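Local coordinates for protein scyllo-inosose 3-dehydrogenase (Thermotoga maritima, PDB 3IP1) that catalyses the NAD-dependent oxidation of scyllo-inosose to 3-dehydro-scyllo-inosose, a step that probably belongs to myo-inositol breakdown, at residues R38-R43 / A75-E80; M130-H135 / D168-W173; A254-A259 / M363-S368; V303-R308 / G328-V333. All blocks are in the same frame, centred on the assembly; numbering follows the deposited sequence.

Contact 1: R38-R43 / A75-E80; sequences RYPEVR and AQTDEE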
loop_
_atom_site.group_PDB
_atom_site.type_symbol
_atom_site.label_atom_id
_atom_site.label_comp_id
_atom_site.label_asym_id
_atom_site.label_seq_id
_atom_site.Cartn_x
_atom_site.Cartn_y
_atom_site.Cartn_z
ATOM N N ARG A 38 -32.510 30.485 -5.795
ATOM C CA ARG A 38 -33.898 30.274 -6.210
ATOM C C ARG A 38 -34.153 30.871 -7.607
ATOM O O ARG A 38 -33.546 31.884 -7.967
ATOM C CB ARG A 38 -34.789 30.956 -5.182
ATOM C CG ARG A 38 -36.162 30.381 -5.053
ATOM C CD ARG A 38 -36.829 30.990 -3.842
ATOM N NE ARG A 38 -38.112 30.377 -3.583
ATOM C CZ ARG A 38 -39.000 30.863 -2.722
ATOM N NH1 ARG A 38 -38.740 31.985 -2.055
ATOM N NH2 ARG A 38 -40.145 30.229 -2.544
ATOM N N TYR A 39 -35.056 30.252 -8.363
ATOM C CA TYR A 39 -35.479 30.705 -9.706
ATOM C C TYR A 39 -34.311 30.866 -10.680
ATOM O O TYR A 39 -34.130 31.924 -11.256
ATOM C CB TYR A 39 -36.299 32.009 -9.638
ATOM C CG TYR A 39 -37.334 32.024 -8.512
ATOM C CD1 TYR A 39 -38.427 31.154 -8.525
ATOM C CD2 TYR A 39 -37.202 32.899 -7.435
ATOM C CE1 TYR A 39 -39.369 31.157 -7.484
ATOM C CE2 TYR A 39 -38.144 32.922 -6.406
ATOM C CZ TYR A 39 -39.215 32.040 -6.440
ATOM O OH TYR A 39 -40.121 32.065 -5.426
ATOM N N PRO A 40 -33.515 29.799 -10.878
ATOM C CA PRO A 40 -32.353 29.956 -11.748
ATOM C C PRO A 40 -32.778 30.171 -13.191
ATOM O O PRO A 40 -33.833 29.697 -13.609
ATOM C CB PRO A 40 -31.647 28.606 -11.619
ATOM C CG PRO A 40 -32.804 27.629 -11.351
ATOM C CD PRO A 40 -33.703 28.401 -10.446
ATOM N N GLU A 41 -31.968 30.895 -13.949
ATOM C CA GLU A 41 -32.248 31.059 -15.356
ATOM C C GLU A 41 -30.939 31.070 -16.143
ATOM O O GLU A 41 -29.991 31.760 -15.793
ATOM C CB GLU A 41 -33.057 32.339 -15.605
ATOM C CG GLU A 41 -33.359 32.533 -17.093
ATOM C CD GLU A 41 -33.848 33.931 -17.440
ATOM O OE1 GLU A 41 -34.059 34.184 -18.651
ATOM O OE2 GLU A 41 -34.019 34.769 -16.518
ATOM N N VAL A 42 -30.899 30.300 -17.212
ATOM C CA VAL A 42 -29.682 30.155 -17.982
ATOM C C VAL A 42 -29.844 30.863 -19.311
ATOM O O VAL A 42 -30.752 30.548 -20.061
ATOM C CB VAL A 42 -29.351 28.662 -18.220
ATOM C CG1 VAL A 42 -28.097 28.529 -19.082
ATOM C CG2 VAL A 42 -29.176 27.935 -16.870
ATOM N N ARG A 43 -28.960 31.807 -19.603
ATOM C CA ARG A 43 -29.047 32.557 -20.848
ATOM C C ARG A 43 -27.683 32.808 -21.484
ATOM O O ARG A 43 -26.685 32.988 -20.794
ATOM C CB ARG A 43 -29.789 33.888 -20.630
ATOM C CG ARG A 43 -31.253 33.878 -21.064
ATOM C CD ARG A 43 -31.432 34.421 -22.513
ATOM N NE ARG A 43 -32.072 35.750 -22.560
ATOM C CZ ARG A 43 -31.443 36.911 -22.762
ATOM N NH1 ARG A 43 -30.129 36.969 -22.951
ATOM N NH2 ARG A 43 -32.143 38.035 -22.773
ATOM N N ALA A 75 -29.822 24.322 -12.783
ATOM C CA ALA A 75 -30.872 25.074 -13.467
ATOM C C ALA A 75 -32.265 24.462 -13.275
ATOM O O ALA A 75 -33.242 24.959 -13.836
ATOM C CB ALA A 75 -30.559 25.170 -14.931
ATOM N N GLN A 76 -32.339 23.354 -12.536
ATOM C CA GLN A 76 -33.595 22.681 -12.258
ATOM C C GLN A 76 -33.981 23.035 -10.834
ATOM O O GLN A 76 -33.112 23.178 -9.979
ATOM C CB GLN A 76 -33.421 21.177 -12.371
ATOM C CG GLN A 76 -34.696 20.368 -12.166
ATOM C CD GLN A 76 -34.536 18.929 -12.643
ATOM O OE1 GLN A 76 -33.443 18.508 -13.004
ATOM N NE2 GLN A 76 -35.629 18.188 -12.678
ATOM N N THR A 77 -35.280 23.138 -10.565
ATOM C CA THR A 77 -35.737 23.508 -9.216
ATOM C C THR A 77 -36.699 22.510 -8.591
ATOM O O THR A 77 -37.346 21.745 -9.292
ATOM C CB THR A 77 -36.457 24.862 -9.211
ATOM O OG1 THR A 77 -37.737 24.696 -9.821
ATOM C CG2 THR A 77 -35.656 25.922 -9.968
ATOM N N ASP A 78 -36.802 22.546 -7.265
ATOM C CA ASP A 78 -37.888 21.850 -6.581
ATOM C C ASP A 78 -39.172 22.665 -6.707
ATOM O O ASP A 78 -39.190 23.713 -7.376
ATOM C CB ASP A 78 -37.538 21.583 -5.120
ATOM C CG ASP A 78 -37.283 22.857 -4.333
ATOM O OD1 ASP A 78 -37.734 23.949 -4.775
ATOM O OD2 ASP A 78 -36.627 22.763 -3.270
ATOM N N GLU A 79 -40.237 22.200 -6.067
ATOM C CA GLU A 79 -41.540 22.873 -6.130
ATOM C C GLU A 79 -41.540 24.331 -5.657
ATOM O O GLU A 79 -42.387 25.114 -6.076
ATOM C CB GLU A 79 -42.578 22.073 -5.344
ATOM C CG GLU A 79 -42.871 20.713 -5.957
ATOM C CD GLU A 79 -44.204 20.123 -5.503
ATOM O OE1 GLU A 79 -44.715 20.477 -4.396
ATOM O OE2 GLU A 79 -44.742 19.288 -6.272
ATOM N N GLU A 80 -40.584 24.693 -4.810
ATOM C CA GLU A 80 -40.512 26.030 -4.242
ATOM C C GLU A 80 -39.520 26.902 -4.986
ATOM O O GLU A 80 -39.188 27.997 -4.521
ATOM C CB GLU A 80 -40.123 25.982 -2.757
ATOM C CG GLU A 80 -41.202 25.459 -1.832
ATOM C CD GLU A 80 -41.230 23.937 -1.782
ATOM O OE1 GLU A 80 -40.137 23.319 -1.740
ATOM O OE2 GLU A 80 -42.343 23.354 -1.781
HETATM O O HOH W 1 -33.353 27.350 -15.289
#

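Contact 2: M130-H135 / D168-W173; sequences MLWCGH and DAKYAW. With CD (cadmium ion), chain E.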
loop_
_atom_site.group_PDB
_atom_site.type_symbol
_atom_site.label_atom_id
_atom_site.label_comp_id
_atom_site.label_asym_id
_atom_site.label_seq_id
_atom_site.Cartn_x
_atom_site.Cartn_y
_atom_site.Cartn_z
HETATM N N MSE A 130 -11.641 21.273 -10.402
HETATM C CA MSE A 130 -11.329 21.558 -9.000
HETATM C C MSE A 130 -10.145 22.506 -8.967
HETATM O O MSE A 130 -9.031 22.106 -9.262
HETATM C CB MSE A 130 -10.968 20.283 -8.226
HETATM C CG MSE A 130 -11.993 19.131 -8.270
HETATM SE SE MSE A 130 -13.625 19.487 -7.230
HETATM C CE MSE A 130 -12.930 18.950 -5.472
ATOM N N LEU A 131 -10.381 23.764 -8.626
ATOM C CA LEU A 131 -9.315 24.748 -8.629
ATOM C C LEU A 131 -8.662 24.809 -7.239
ATOM O O LEU A 131 -8.962 25.687 -6.426
ATOM C CB LEU A 131 -9.819 26.108 -9.147
ATOM C CG LEU A 131 -10.787 26.031 -10.353
ATOM C CD1 LEU A 131 -11.399 27.389 -10.668
ATOM C CD2 LEU A 131 -10.160 25.377 -11.629
ATOM N N TRP A 132 -7.798 23.822 -6.973
ATOM C CA TRP A 132 -7.050 23.694 -5.710
ATOM C C TRP A 132 -6.000 24.804 -5.547
ATOM O O TRP A 132 -5.453 25.310 -6.533
ATOM C CB TRP A 132 -6.377 22.315 -5.627
ATOM C CG TRP A 132 -5.775 21.856 -6.939
ATOM C CD1 TRP A 132 -6.389 21.107 -7.893
ATOM C CD2 TRP A 132 -4.452 22.129 -7.433
ATOM N NE1 TRP A 132 -5.534 20.889 -8.957
ATOM C CE2 TRP A 132 -4.340 21.505 -8.698
ATOM C CE3 TRP A 132 -3.345 22.827 -6.924
ATOM C CZ2 TRP A 132 -3.180 21.572 -9.469
ATOM C CZ3 TRP A 132 -2.174 22.874 -7.693
ATOM C CH2 TRP A 132 -2.110 22.252 -8.945
ATOM N N CYS A 133 -5.743 25.205 -4.305
ATOM C CA CYS A 133 -4.876 26.371 -4.042
ATOM C C CYS A 133 -3.394 26.019 -4.190
ATOM O O CYS A 133 -2.608 26.830 -4.662
ATOM C CB CYS A 133 -5.184 27.011 -2.673
ATOM S SG CYS A 133 -4.584 26.130 -1.162
ATOM N N GLY A 134 -3.008 24.804 -3.813
ATOM C CA GLY A 134 -1.621 24.407 -3.911
ATOM C C GLY A 134 -0.823 24.622 -2.643
ATOM O O GLY A 134 0.290 24.141 -2.554
ATOM N N HIS A 135 -1.391 25.304 -1.650
ATOM C CA HIS A 135 -0.630 25.684 -0.447
ATOM C C HIS A 135 -1.205 25.214 0.901
ATOM O O HIS A 135 -0.492 25.235 1.929
ATOM C CB HIS A 135 -0.350 27.212 -0.405
ATOM C CG HIS A 135 -1.576 28.075 -0.441
ATOM N ND1 HIS A 135 -2.364 28.308 0.671
ATOM C CD2 HIS A 135 -2.123 28.802 -1.446
ATOM C CE1 HIS A 135 -3.363 29.107 0.345
ATOM N NE2 HIS A 135 -3.238 29.428 -0.933
ATOM N N ASP A 168 -5.749 29.123 -14.718
ATOM C CA ASP A 168 -4.332 28.970 -14.404
ATOM C C ASP A 168 -3.708 27.782 -15.133
ATOM O O ASP A 168 -4.327 26.730 -15.259
ATOM C CB ASP A 168 -4.103 28.806 -12.911
ATOM C CG ASP A 168 -2.657 29.039 -12.532
ATOM O OD1 ASP A 168 -1.787 28.192 -12.846
ATOM O OD2 ASP A 168 -2.389 30.093 -11.929
ATOM N N ALA A 169 -2.469 27.963 -15.588
ATOM C CA ALA A 169 -1.752 26.937 -16.338
ATOM C C ALA A 169 -1.667 25.626 -15.579
ATOM O O ALA A 169 -1.664 24.554 -16.184
ATOM C CB ALA A 169 -0.340 27.424 -16.718
ATOM N N LYS A 170 -1.616 25.724 -14.255
ATOM C CA LYS A 170 -1.445 24.562 -13.405
ATOM C C LYS A 170 -2.666 23.630 -13.404
ATOM O O LYS A 170 -2.564 22.497 -12.927
ATOM C CB LYS A 170 -1.064 24.980 -11.976
ATOM C CG LYS A 170 -2.247 25.351 -11.082
ATOM C CD LYS A 170 -1.786 26.098 -9.831
ATOM C CE LYS A 170 -2.938 26.253 -8.861
ATOM N NZ LYS A 170 -2.490 26.965 -7.641
ATOM N N TYR A 171 -3.799 24.083 -13.956
ATOM C CA TYR A 171 -4.959 23.180 -14.155
ATOM C C TYR A 171 -5.052 22.550 -15.538
ATOM O O TYR A 171 -5.846 21.631 -15.738
ATOM C CB TYR A 171 -6.290 23.866 -13.818
ATOM C CG TYR A 171 -6.277 24.561 -12.490
ATOM C CD1 TYR A 171 -6.039 23.846 -11.312
ATOM C CD2 TYR A 171 -6.501 25.937 -12.400
ATOM C CE1 TYR A 171 -6.012 24.488 -10.079
ATOM C CE2 TYR A 171 -6.478 26.595 -11.161
ATOM C CZ TYR A 171 -6.245 25.850 -10.007
ATOM O OH TYR A 171 -6.210 26.458 -8.767
ATOM N N ALA A 172 -4.269 23.046 -16.495
ATOM C CA ALA A 172 -4.372 22.562 -17.882
ATOM C C ALA A 172 -3.429 21.380 -18.172
ATOM O O ALA A 172 -2.336 21.324 -17.623
ATOM C CB ALA A 172 -4.117 23.715 -18.870
ATOM N N TRP A 173 -3.885 20.455 -19.020
ATOM C CA TRP A 173 -3.136 19.262 -19.415
ATOM C C TRP A 173 -3.141 19.124 -20.935
ATOM O O TRP A 173 -4.172 19.289 -21.588
ATOM C CB TRP A 173 -3.765 18.003 -18.795
ATOM C CG TRP A 173 -3.606 17.938 -17.304
ATOM C CD1 TRP A 173 -4.510 18.337 -16.361
ATOM C CD2 TRP A 173 -2.460 17.457 -16.588
ATOM N NE1 TRP A 173 -3.998 18.127 -15.099
ATOM C CE2 TRP A 173 -2.745 17.584 -15.211
ATOM C CE3 TRP A 173 -1.220 16.926 -16.981
ATOM C CZ2 TRP A 173 -1.840 17.193 -14.217
ATOM C CZ3 TRP A 173 -0.312 16.546 -15.989
ATOM C CH2 TRP A 173 -0.637 16.675 -14.625
HETATM CD CD CD E . -5.463 23.773 -1.198
#

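Contact 3: A254-A259 / M363-S368; sequences AKELGA and MTKIIS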
loop_
_atom_site.group_PDB
_atom_site.type_symbol
_atom_site.label_atom_id
_atom_site.label_comp_id
_atom_site.label_asym_id
_atom_site.label_seq_id
_atom_site.Cartn_x
_atom_site.Cartn_y
_atom_site.Cartn_z
ATOM N N ALA A 254 -22.526 0.472 -22.314
ATOM C CA ALA A 254 -21.627 -0.308 -21.468
ATOM C C ALA A 254 -21.044 -1.522 -22.228
ATOM O O ALA A 254 -19.839 -1.771 -22.165
ATOM C CB ALA A 254 -22.331 -0.747 -20.185
ATOM N N LYS A 255 -21.886 -2.257 -22.958
ATOM C CA LYS A 255 -21.389 -3.354 -23.797
ATOM C C LYS A 255 -20.366 -2.873 -24.822
ATOM O O LYS A 255 -19.390 -3.549 -25.091
ATOM C CB LYS A 255 -22.526 -4.077 -24.515
ATOM C CG LYS A 255 -23.342 -5.003 -23.629
ATOM C CD LYS A 255 -24.055 -6.063 -24.494
ATOM C CE LYS A 255 -25.408 -5.567 -25.018
ATOM N NZ LYS A 255 -25.684 -6.075 -26.399
ATOM N N GLU A 256 -20.582 -1.685 -25.360
ATOM C CA GLU A 256 -19.702 -1.129 -26.346
ATOM C C GLU A 256 -18.369 -0.732 -25.738
ATOM O O GLU A 256 -17.345 -0.690 -26.421
ATOM C CB GLU A 256 -20.357 0.109 -26.939
ATOM C CG GLU A 256 -20.314 0.181 -28.434
ATOM C CD GLU A 256 -20.847 1.509 -28.950
ATOM O OE1 GLU A 256 -21.811 2.044 -28.359
ATOM O OE2 GLU A 256 -20.288 2.017 -29.940
ATOM N N LEU A 257 -18.400 -0.389 -24.456
ATOM C CA LEU A 257 -17.194 0.050 -23.765
ATOM C C LEU A 257 -16.411 -1.135 -23.171
ATOM O O LEU A 257 -15.339 -0.946 -22.625
ATOM C CB LEU A 257 -17.552 1.106 -22.706
ATOM C CG LEU A 257 -18.024 2.425 -23.339
ATOM C CD1 LEU A 257 -18.677 3.395 -22.325
ATOM C CD2 LEU A 257 -16.888 3.098 -24.106
ATOM N N GLY A 258 -16.963 -2.350 -23.265
ATOM C CA GLY A 258 -16.237 -3.539 -22.839
ATOM C C GLY A 258 -16.833 -4.326 -21.686
ATOM O O GLY A 258 -16.240 -5.319 -21.268
ATOM N N ALA A 259 -17.994 -3.916 -21.178
ATOM C CA ALA A 259 -18.699 -4.722 -20.169
ATOM C C ALA A 259 -18.993 -6.121 -20.701
ATOM O O ALA A 259 -19.429 -6.279 -21.837
ATOM C CB ALA A 259 -19.980 -4.061 -19.725
HETATM N N MSE A 363 -13.766 7.207 -25.274
HETATM C CA MSE A 363 -14.973 7.548 -24.533
HETATM C C MSE A 363 -16.006 8.314 -25.378
HETATM O O MSE A 363 -17.132 8.517 -24.927
HETATM C CB MSE A 363 -14.625 8.350 -23.272
HETATM C CG MSE A 363 -13.829 7.589 -22.244
HETATM SE SE MSE A 363 -14.822 6.077 -21.547
HETATM C CE MSE A 363 -16.441 6.984 -20.990
ATOM N N THR A 364 -15.629 8.744 -26.581
ATOM C CA THR A 364 -16.525 9.557 -27.427
ATOM C C THR A 364 -17.780 8.785 -27.829
ATOM O O THR A 364 -18.785 9.392 -28.206
ATOM C CB THR A 364 -15.833 10.149 -28.700
ATOM O OG1 THR A 364 -15.483 9.098 -29.616
ATOM C CG2 THR A 364 -14.591 10.948 -28.323
ATOM N N LYS A 365 -17.739 7.459 -27.678
ATOM C CA LYS A 365 -18.896 6.612 -27.940
ATOM C C LYS A 365 -20.123 7.017 -27.120
ATOM O O LYS A 365 -21.246 6.691 -27.490
ATOM C CB LYS A 365 -18.574 5.135 -27.672
ATOM C CG LYS A 365 -17.441 4.549 -28.520
ATOM C CD LYS A 365 -17.403 3.039 -28.350
ATOM C CE LYS A 365 -16.532 2.373 -29.403
ATOM N NZ LYS A 365 -15.113 2.259 -28.954
ATOM N N ILE A 366 -19.913 7.710 -26.006
ATOM C CA ILE A 366 -21.025 8.054 -25.128
ATOM C C ILE A 366 -21.714 9.376 -25.477
ATOM O O ILE A 366 -22.778 9.686 -24.926
ATOM C CB ILE A 366 -20.632 8.024 -23.622
ATOM C CG1 ILE A 366 -19.868 9.295 -23.223
ATOM C CG2 ILE A 366 -19.891 6.700 -23.283
ATOM C CD1 ILE A 366 -19.852 9.556 -21.718
ATOM N N ILE A 367 -21.123 10.148 -26.381
ATOM C CA ILE A 367 -21.723 11.410 -26.788
ATOM C C ILE A 367 -22.952 11.117 -27.648
ATOM O O ILE A 367 -22.836 10.555 -28.727
ATOM C CB ILE A 367 -20.708 12.345 -27.504
ATOM C CG1 ILE A 367 -19.552 12.700 -26.549
ATOM C CG2 ILE A 367 -21.401 13.626 -28.012
ATOM C CD1 ILE A 367 -18.350 13.355 -27.218
ATOM N N SER A 368 -24.125 11.478 -27.141
ATOM C CA SER A 368 -25.376 11.255 -27.860
ATOM C C SER A 368 -25.594 12.300 -28.949
ATOM O O SER A 368 -26.135 11.982 -30.003
ATOM C CB SER A 368 -26.567 11.237 -26.905
ATOM O OG SER A 368 -26.271 10.407 -25.792
#

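Contact 4: V303-R308 / G328-V333; sequences VIWRAR and GEVFQV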
loop_
_atom_site.group_PDB
_atom_site.type_symbol
_atom_site.label_atom_id
_atom_site.label_comp_id
_atom_site.label_asym_id
_atom_site.label_seq_id
_atom_site.Cartn_x
_atom_site.Cartn_y
_atom_site.Cartn_z
ATOM N N VAL A 303 -24.464 -9.811 -2.109
ATOM C CA VAL A 303 -23.416 -10.370 -2.948
ATOM C C VAL A 303 -22.103 -10.542 -2.159
ATOM O O VAL A 303 -21.488 -11.615 -2.192
ATOM C CB VAL A 303 -23.152 -9.528 -4.206
ATOM C CG1 VAL A 303 -21.863 -10.001 -4.875
ATOM C CG2 VAL A 303 -24.337 -9.630 -5.189
ATOM N N ILE A 304 -21.687 -9.504 -1.440
ATOM C CA ILE A 304 -20.438 -9.561 -0.700
ATOM C C ILE A 304 -20.504 -10.745 0.272
ATOM O O ILE A 304 -19.582 -11.559 0.334
ATOM C CB ILE A 304 -20.126 -8.229 0.042
ATOM C CG1 ILE A 304 -19.754 -7.116 -0.964
ATOM C CG2 ILE A 304 -18.983 -8.433 1.017
ATOM C CD1 ILE A 304 -19.614 -5.670 -0.323
ATOM N N TRP A 305 -21.621 -10.842 0.992
ATOM C CA TRP A 305 -21.841 -11.889 1.980
ATOM C C TRP A 305 -21.762 -13.283 1.360
ATOM O O TRP A 305 -21.011 -14.122 1.828
ATOM C CB TRP A 305 -23.197 -11.708 2.659
ATOM C CG TRP A 305 -23.442 -12.702 3.758
ATOM C CD1 TRP A 305 -24.223 -13.827 3.694
ATOM C CD2 TRP A 305 -22.892 -12.668 5.084
ATOM N NE1 TRP A 305 -24.201 -14.488 4.906
ATOM C CE2 TRP A 305 -23.398 -13.798 5.777
ATOM C CE3 TRP A 305 -22.031 -11.787 5.755
ATOM C CZ2 TRP A 305 -23.072 -14.070 7.111
ATOM C CZ3 TRP A 305 -21.709 -12.052 7.078
ATOM C CH2 TRP A 305 -22.223 -13.193 7.742
ATOM N N ARG A 306 -22.513 -13.505 0.290
ATOM C CA ARG A 306 -22.633 -14.835 -0.306
ATOM C C ARG A 306 -21.455 -15.253 -1.198
ATOM O O ARG A 306 -21.232 -16.452 -1.397
ATOM C CB ARG A 306 -23.949 -14.933 -1.090
ATOM C CG ARG A 306 -25.200 -14.948 -0.186
ATOM C CD ARG A 306 -26.488 -14.911 -0.997
ATOM N NE ARG A 306 -26.523 -16.018 -1.960
ATOM C CZ ARG A 306 -27.456 -16.175 -2.896
ATOM N NH1 ARG A 306 -28.443 -15.301 -3.004
ATOM N NH2 ARG A 306 -27.395 -17.205 -3.730
ATOM N N ALA A 307 -20.730 -14.268 -1.748
ATOM C CA ALA A 307 -19.529 -14.512 -2.565
ATOM C C ALA A 307 -18.416 -15.235 -1.815
ATOM O O ALA A 307 -18.248 -15.083 -0.606
ATOM C CB ALA A 307 -18.987 -13.195 -3.132
ATOM N N ARG A 308 -17.628 -15.998 -2.555
ATOM C CA ARG A 308 -16.494 -16.686 -1.968
ATOM C C ARG A 308 -15.237 -15.818 -1.924
ATOM O O ARG A 308 -14.347 -16.036 -1.087
ATOM C CB ARG A 308 -16.243 -17.970 -2.734
ATOM C CG ARG A 308 -17.483 -18.849 -2.755
ATOM C CD ARG A 308 -17.166 -20.240 -3.210
ATOM N NE ARG A 308 -16.168 -20.867 -2.350
ATOM C CZ ARG A 308 -15.684 -22.085 -2.553
ATOM N NH1 ARG A 308 -16.117 -22.806 -3.579
ATOM N NH2 ARG A 308 -14.772 -22.580 -1.736
ATOM N N GLY A 328 -22.430 -3.810 9.568
ATOM C CA GLY A 328 -21.008 -3.947 9.908
ATOM C C GLY A 328 -20.489 -5.364 9.719
ATOM O O GLY A 328 -19.411 -5.574 9.141
ATOM N N GLU A 329 -21.280 -6.333 10.175
ATOM C CA GLU A 329 -20.900 -7.747 10.160
ATOM C C GLU A 329 -20.469 -8.240 8.791
ATOM O O GLU A 329 -19.534 -9.036 8.674
ATOM C CB GLU A 329 -22.066 -8.596 10.665
ATOM C CG GLU A 329 -21.849 -10.106 10.565
ATOM C CD GLU A 329 -22.812 -10.885 11.431
ATOM O OE1 GLU A 329 -22.846 -10.611 12.646
ATOM O OE2 GLU A 329 -23.530 -11.764 10.903
ATOM N N VAL A 330 -21.176 -7.795 7.756
ATOM C CA VAL A 330 -20.847 -8.191 6.395
ATOM C C VAL A 330 -19.388 -7.853 6.054
ATOM O O VAL A 330 -18.655 -8.715 5.553
ATOM C CB VAL A 330 -21.808 -7.546 5.386
ATOM C CG1 VAL A 330 -21.272 -7.696 3.949
ATOM C CG2 VAL A 330 -23.258 -8.154 5.554
ATOM N N PHE A 331 -18.992 -6.607 6.347
ATOM C CA PHE A 331 -17.635 -6.106 6.130
ATOM C C PHE A 331 -16.580 -6.780 6.997
ATOM O O PHE A 331 -15.505 -7.092 6.492
ATOM C CB PHE A 331 -17.586 -4.556 6.140
ATOM C CG PHE A 331 -18.356 -3.976 5.001
ATOM C CD1 PHE A 331 -17.711 -3.625 3.817
ATOM C CD2 PHE A 331 -19.758 -3.919 5.050
ATOM C CE1 PHE A 331 -18.444 -3.180 2.703
ATOM C CE2 PHE A 331 -20.489 -3.477 3.945
ATOM C CZ PHE A 331 -19.832 -3.111 2.767
ATOM N N GLN A 332 -16.899 -7.062 8.260
ATOM C CA GLN A 332 -15.997 -7.824 9.115
ATOM C C GLN A 332 -15.760 -9.254 8.607
ATOM O O GLN A 332 -14.614 -9.704 8.458
ATOM C CB GLN A 332 -16.528 -7.877 10.540
ATOM C CG GLN A 332 -16.455 -6.554 11.306
ATOM C CD GLN A 332 -17.315 -6.568 12.572
ATOM O OE1 GLN A 332 -18.306 -7.303 12.661
ATOM N NE2 GLN A 332 -16.949 -5.750 13.547
ATOM N N VAL A 333 -16.852 -9.958 8.334
ATOM C CA VAL A 333 -16.786 -11.367 8.009
ATOM C C VAL A 333 -16.216 -11.648 6.595
ATOM O O VAL A 333 -15.585 -12.683 6.376
ATOM C CB VAL A 333 -18.164 -12.063 8.252
ATOM C CG1 VAL A 333 -18.126 -13.537 7.839
ATOM C CG2 VAL A 333 -18.576 -11.966 9.741
#

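Contact 1: R38-R43 / A75-E80
Arg38 turns its CG anti to the main-chain nitrogen (chi1 -154°) and stays extended as far as NE, which carries the guanidinium to the carbonyl of Glu80. It grips that oxygen side-on: Arg38 NE donates to Glu80 O at 2.8 Å, and Arg38 NH2 to the same Glu80 O at 3.1 Å, both in the guanidinium plane. Tyr39 OH sits over one face of this group, while NH1 forms a salt bridge with Asp13. A methionine here would probably leave the Glu80 carbonyl without these two donors and Asp13 without its charged mate. Farther along, Pro40 O and Ala75 O share a bridging water, and Val42 CG2 packs on Ala75 CB at 3.6 Å. Asp78 OD1 accepts from Glu80 N at 2.9 Å, shaping the loop that offers the carbonyl. The arrangement is thus an Asx turn held by Arg38 at the end of strand 37-38, where the chain turns the corner into strand 40-47; both strands pair antiparallel with strand 3-12.

Contact 2: M130-H135 / D168-W173
Tyr171 and Lys170 anchor the start of the structural metal loop of a zinc-containing alcohol dehydrogenase, in a partly buried contact within the GroES-like domain. The loop begins at strand 130-131 and runs through Trp132 to Cys133; its partner is the short 3-10 turn 169-171. The Tyr171 ring has Leu131 CD2 over one face, 3.9 Å from the ring centroid, and CG of its neighbour Lys170 over the other. Its edge, led by CE1, meets the face of Trp132 in a T-shaped pair with planes at 82°. Trp132 holds its CG between the backbone N and the carbonyl carbon (chi1 41°), which sets the indole face against Tyr171 CE1, and its NE1 is tied to Glu128. Tyr171 OH donates to Trp132 O at 2.6 Å, tilted from the carbonyl plane. A phenylalanine in its place would probably leave that carbonyl without this donor. The extended Lys170 chain slides along the six-membered ring of Trp132, CE against CZ3 at 3.7 Å, and its NZ reaches Cys133 O at 3.0 Å from above the carbonyl plane. Gly134 of the second subunit also packs on Trp132. Cys136, Cys139 and Cys147 complete the site, occupied here by cadmium, and Cys133 SG binds this ion at 2.5 Å while accepting a hydrogen bond from His135 N.

Contact 3: A254-A259 / M363-S368
Lys365 starts out toward the end of helix 248-257, its CB pointing at that helix and its CG anti to the carbonyl carbon (chi1 -60°). CG already comes alongside the carboxylate of Glu256. The next carbon makes the main touch, Lys365 CD lying 3.4 Å from Glu256 OE2, and it also skims Leu257 CD2 at 4.3 Å. Lys365 CE remains beside the same oxygen, 3.8 Å from Glu256 OE2. At the last bond the chain bends (chi4 90°), and the ammonium ends 5.3 Å from Glu256 OE2 when measured from Lys365 NZ. The opposite charges therefore probably attract only loosely, and it is the aliphatic stem of the lysine that lies against the carboxylate. Beside this polar edge of the contact, the packing is apolar: Leu257 CD1 meets Ile366 CG2 at 3.6 Å, the two side chains crossing at about a right angle, with the selenomethionine Met363 CE a looser neighbour of Leu257 CD1 at 4.4 Å. Gly258 ends the helix in a Schellman motif just beyond Leu257. The contact joins the end of this Rossmann-domain helix to the 3-10 turn 364-366 ahead of strand 369-371, with Leu227 and Ala231 of helix 224-235 packing on Leu257 and Met363 respectively.

Contact 4: V303-R308 / G328-V333
The shortest polar bond in either segment, Ala307 N to Val303 O at 2.8 Å, closes the last turn of the helix from which Ile304 and Trp305 reach across to Val330. In the facing helix, Val333 N bonds to Glu329 O at 2.9 Å, so both backbones satisfy these groups internally and side chains make the joint. Trp305 carries most of it. With chi1 at -176° the indole swings off opposite the backbone N, which lays the six-membered ring along helix 328-333. Val330 CA comes to the ring's edge, 3.8 Å from Trp305 CE3, and Val330 CG2 approaches the same carbon. Farther out, Trp305 CZ3 touches Val333 CB at 3.7 Å. Glu329 crosses the outer end of the indole at a slant, its carboxylate plane 29° from the ring's and its OE2 3.7 Å from Trp305 CH2. Deeper in, Ile304 divides its branches: CG2 meets Val330 CG1 at 3.8 Å, and CD1 reaches Phe331 CZ at 4.0 Å. The third subunit adjoins this helix pair, its His146 bonding to Val333 O and its Ile316 and Ala318 carbonyls to Gln332. Van der Waals fit thus joins the two segments themselves, while Arg334, just after them, adds a hydrogen bond to Ala307 O.

From the N terminus, contact 1 closes first, bringing the loop after helix 69-75 back to strand 40-47 across 31 intervening residues. Contact 2 follows in series, tying the beginning of the structural metal loop to the 3-10 turn before strand 172-174 within the GroES-like domain. Contact 3 spans the longest loop, 103 residues, from helix 248-257 to the turn leading into strand 369-371, where the chain returns to the catalytic-domain sheet. Contact 4 nests inside that loop, joining two helices of the Rossmann domain. None of the four touches another; contacts 2 and 3 lie on opposite sides of the chain's centre, with nearest atoms about 15 Å apart.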